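CRISPR-associated endonuclease Cas1 (Thermotoga maritima, PDB 4XTK) probably acts as a metal-dependent double-stranded DNA endonuclease of the CRISPR adaptive immune system, working as a homodimer that joins with Cas2. Local coordinates at residues M107-E112 and H310-H315. Sequence-based numbering, arbitrary orientation.
Sequences MLIARE and HKLEKH
Ile109 meets Leu312 and His315, one turn apart on the facing helix, and the trio is a worked example of how two widely spaced antiparallel helices can be joined by side chains alone. The setting is the mainly helical part of Cas1, where helix 103-127 runs against helix 301-316 near the end of the modelled chain. The segment axes are 12.2 Å apart and their directions differ by 161°. No hydrogen bond links the two segments; the side chains of Ile109, Leu312 and His315 meet between the helices.

Ile109 divides its branches between the two partners. Ile109 CG2, anti to the backbone N, lies 3.9 Å from Leu312 CD1; the two side chains cross at about a right angle, touching methyl to methyl. The other branch serves His315. Ile109 CG1 approaches the ring obliquely, within 3.6 Å of His315 CD2, and Ile109 CD1 lies beside the same CD2–NE2 side.

The imidazole reaches this place because His315 CG stands anti to its own backbone N (chi1 172°), extending the ring toward helix 103-127. Leu108 closes the contact from the ring's edge, its CD2 near the ring plane and 4.2 Å from His315 CE1. One hydrogen bond and one ring stack, both with Phe322, limit the ring's freedom: Phe322 N bonds to His315 ND1, and the Phe322 ring stacks on the imidazole.

Ile109 additionally touches Tyr219, and its side chain lies about 10 Å from that of His221, a probable manganese ligand, so the contact lies near the inferred metal site without supplying any of its probable ligands. The closest approach across the two segments is between Ile109 CG1 and His315 NE2, 3.4 Å.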
ATOM      1  N   MET E 107     -14.086 -20.321   6.833  1.00 51.10           N
ATOM      2  CA  MET E 107     -14.195 -21.226   7.966  1.00 54.32           C
ATOM      3  C   MET E 107     -12.937 -22.060   8.106  1.00 56.10           C
ATOM      4  O   MET E 107     -12.427 -22.260   9.206  1.00 62.56           O
ATOM      5  CB  MET E 107     -15.408 -22.150   7.821  1.00 52.30           C
ATOM      6  CG  MET E 107     -16.628 -21.753   8.644  1.00 56.80           C
ATOM      7  SD  MET E 107     -16.315 -21.564  10.411  1.00115.78           S
ATOM      8  CE  MET E 107     -15.265 -22.962  10.722  1.00 47.12           C
ATOM      9  N   LEU E 108     -12.447 -22.544   6.973  1.00 49.65           N
ATOM     10  CA  LEU E 108     -11.245 -23.362   6.921  1.00 47.27           C
ATOM     11  C   LEU E 108     -10.036 -22.637   7.533  1.00 50.53           C
ATOM     12  O   LEU E 108      -9.285 -23.215   8.317  1.00 50.58           O
ATOM     13  CB  LEU E 108     -10.967 -23.749   5.472  1.00 45.70           C
ATOM     14  CG  LEU E 108     -10.165 -25.011   5.199  1.00 61.42           C
ATOM     15  CD1 LEU E 108     -10.729 -26.142   6.028  1.00 58.10           C
ATOM     16  CD2 LEU E 108     -10.261 -25.345   3.717  1.00 50.03           C
ATOM     17  N   ILE E 109      -9.866 -21.364   7.180  1.00 42.87           N
ATOM     18  CA  ILE E 109      -8.751 -20.566   7.675  1.00 41.56           C
ATOM     19  C   ILE E 109      -8.936 -20.230   9.149  1.00 48.65           C
ATOM     20  O   ILE E 109      -8.001 -20.345   9.947  1.00 51.07           O
ATOM     21  CB  ILE E 109      -8.590 -19.260   6.868  1.00 44.57           C
ATOM     22  CG1 ILE E 109      -8.297 -19.579   5.399  1.00 47.26           C
ATOM     23  CG2 ILE E 109      -7.483 -18.385   7.456  1.00 34.79           C
ATOM     24  CD1 ILE E 109      -8.295 -18.360   4.482  1.00 45.49           C
ATOM     25  N   ALA E 110     -10.148 -19.822   9.508  1.00 46.84           N
ATOM     26  CA  ALA E 110     -10.450 -19.471  10.890  1.00 45.79           C
ATOM     27  C   ALA E 110     -10.314 -20.683  11.809  1.00 51.22           C
ATOM     28  O   ALA E 110      -9.832 -20.570  12.935  1.00 49.01           O
ATOM     29  CB  ALA E 110     -11.848 -18.879  10.995  1.00 39.85           C
ATOM     30  N   ARG E 111     -10.736 -21.841  11.316  1.00 51.81           N
ATOM     31  CA  ARG E 111     -10.673 -23.074  12.087  1.00 49.49           C
ATOM     32  C   ARG E 111      -9.222 -23.481  12.314  1.00 54.91           C
ATOM     33  O   ARG E 111      -8.900 -24.141  13.301  1.00 66.71           O
ATOM     34  CB  ARG E 111     -11.441 -24.187  11.373  1.00 52.11           C
ATOM     35  CG  ARG E 111     -11.947 -25.272  12.282  1.00 58.23           C
ATOM     36  CD  ARG E 111     -12.629 -26.359  11.486  1.00 67.81           C
ATOM     37  NE  ARG E 111     -13.988 -26.002  11.097  1.00 78.70           N
ATOM     38  CZ  ARG E 111     -15.041 -26.144  11.892  1.00 83.00           C
ATOM     39  NH1 ARG E 111     -14.877 -26.609  13.120  1.00 90.41           N
ATOM     40  NH2 ARG E 111     -16.254 -25.812  11.471  1.00 81.38           N
ATOM     41  N   GLU E 112      -8.349 -23.076  11.395  1.00 50.09           N
ATOM     42  CA  GLU E 112      -6.910 -23.303  11.519  1.00 48.11           C
ATOM     43  C   GLU E 112      -6.321 -22.454  12.642  1.00 48.71           C
ATOM     44  O   GLU E 112      -5.534 -22.943  13.455  1.00 51.03           O
ATOM     45  CB  GLU E 112      -6.201 -22.990  10.196  1.00 55.75           C
ATOM     46  CG  GLU E 112      -4.676 -22.945  10.271  1.00 65.04           C
ATOM     47  CD  GLU E 112      -4.047 -24.311  10.483  1.00 80.36           C
ATOM     48  OE1 GLU E 112      -4.758 -25.330  10.347  1.00 87.62           O
ATOM     49  OE2 GLU E 112      -2.833 -24.363  10.775  1.00 86.60           O
ATOM     50  N   HIS E 310       3.708 -17.345   6.104  1.00 35.51           N
ATOM     51  CA  HIS E 310       4.019 -17.998   4.845  1.00 50.19           C
ATOM     52  C   HIS E 310       3.087 -19.183   4.612  1.00 53.30           C
ATOM     53  O   HIS E 310       2.771 -19.519   3.472  1.00 53.94           O
ATOM     54  CB  HIS E 310       5.477 -18.456   4.808  1.00 46.90           C
ATOM     55  CG  HIS E 310       5.910 -18.970   3.470  1.00 61.00           C
ATOM     56  ND1 HIS E 310       5.872 -18.197   2.330  1.00 65.20           N
ATOM     57  CD2 HIS E 310       6.372 -20.183   3.089  1.00 65.92           C
ATOM     58  CE1 HIS E 310       6.302 -18.910   1.305  1.00 68.23           C
ATOM     59  NE2 HIS E 310       6.613 -20.118   1.736  1.00 70.46           N
ATOM     60  N   LYS E 311       2.652 -19.812   5.703  1.00 54.87           N
ATOM     61  CA  LYS E 311       1.707 -20.924   5.634  1.00 54.01           C
ATOM     62  C   LYS E 311       0.367 -20.452   5.098  1.00 48.65           C
ATOM     63  O   LYS E 311      -0.295 -21.150   4.339  1.00 48.56           O
ATOM     64  CB  LYS E 311       1.513 -21.563   7.010  1.00 55.65           C
ATOM     65  CG  LYS E 311       2.046 -22.981   7.134  1.00 64.05           C
ATOM     66  CD  LYS E 311       1.851 -23.518   8.553  1.00 74.70           C
ATOM     67  CE  LYS E 311       3.082 -23.280   9.429  1.00 76.41           C
ATOM     68  NZ  LYS E 311       4.304 -23.965   8.914  1.00 80.95           N
ATOM     69  N   LEU E 312      -0.033 -19.260   5.513  1.00 47.04           N
ATOM     70  CA  LEU E 312      -1.285 -18.692   5.054  1.00 46.52           C
ATOM     71  C   LEU E 312      -1.166 -18.310   3.586  1.00 48.95           C
ATOM     72  O   LEU E 312      -2.107 -18.489   2.811  1.00 51.94           O
ATOM     73  CB  LEU E 312      -1.670 -17.477   5.897  1.00 40.42           C
ATOM     74  CG  LEU E 312      -2.982 -16.810   5.490  1.00 41.70           C
ATOM     75  CD1 LEU E 312      -4.136 -17.814   5.564  1.00 39.39           C
ATOM     76  CD2 LEU E 312      -3.248 -15.576   6.345  1.00 31.57           C
ATOM     77  N   GLU E 313      -0.001 -17.785   3.215  1.00 40.42           N
ATOM     78  CA  GLU E 313       0.278 -17.416   1.830  1.00 36.01           C
ATOM     79  C   GLU E 313       0.141 -18.621   0.908  1.00 48.66           C
ATOM     80  O   GLU E 313      -0.499 -18.551  -0.150  1.00 52.58           O
ATOM     81  CB  GLU E 313       1.683 -16.821   1.699  1.00 39.67           C
ATOM     82  CG  GLU E 313       1.800 -15.381   2.179  1.00 48.07           C
ATOM     83  CD  GLU E 313       3.195 -14.814   1.994  1.00 60.82           C
ATOM     84  OE1 GLU E 313       4.172 -15.497   2.373  1.00 74.72           O
ATOM     85  OE2 GLU E 313       3.317 -13.687   1.467  1.00 61.50           O
ATOM     86  N   LYS E 314       0.741 -19.729   1.316  1.00 49.24           N
ATOM     87  CA  LYS E 314       0.697 -20.926   0.502  1.00 48.22           C
ATOM     88  C   LYS E 314      -0.726 -21.457   0.423  1.00 53.33           C
ATOM     89  O   LYS E 314      -1.174 -21.875  -0.644  1.00 51.14           O
ATOM     90  CB  LYS E 314       1.665 -21.979   1.044  1.00 45.08           C
ATOM     91  CG  LYS E 314       3.109 -21.671   0.675  1.00 46.20           C
ATOM     92  CD  LYS E 314       4.077 -22.756   1.117  1.00 62.73           C
ATOM     93  CE  LYS E 314       4.018 -23.005   2.610  1.00 62.42           C
ATOM     94  NZ  LYS E 314       5.152 -23.874   3.023  1.00 70.28           N
ATOM     95  N   HIS E 315      -1.445 -21.405   1.539  1.00 53.75           N
ATOM     96  CA  HIS E 315      -2.842 -21.825   1.561  1.00 56.73           C
ATOM     97  C   HIS E 315      -3.688 -21.020   0.574  1.00 57.22           C
ATOM     98  O   HIS E 315      -4.474 -21.586  -0.190  1.00 59.43           O
ATOM     99  CB  HIS E 315      -3.419 -21.686   2.968  1.00 54.37           C
ATOM    100  CG  HIS E 315      -4.896 -21.917   3.039  1.00 54.44           C
ATOM    101  ND1 HIS E 315      -5.457 -23.177   3.021  1.00 52.96           N
ATOM    102  CD2 HIS E 315      -5.931 -21.044   3.121  1.00 47.63           C
ATOM    103  CE1 HIS E 315      -6.772 -23.070   3.099  1.00 53.59           C
ATOM    104  NE2 HIS E 315      -7.083 -21.787   3.163  1.00 48.21           N
TER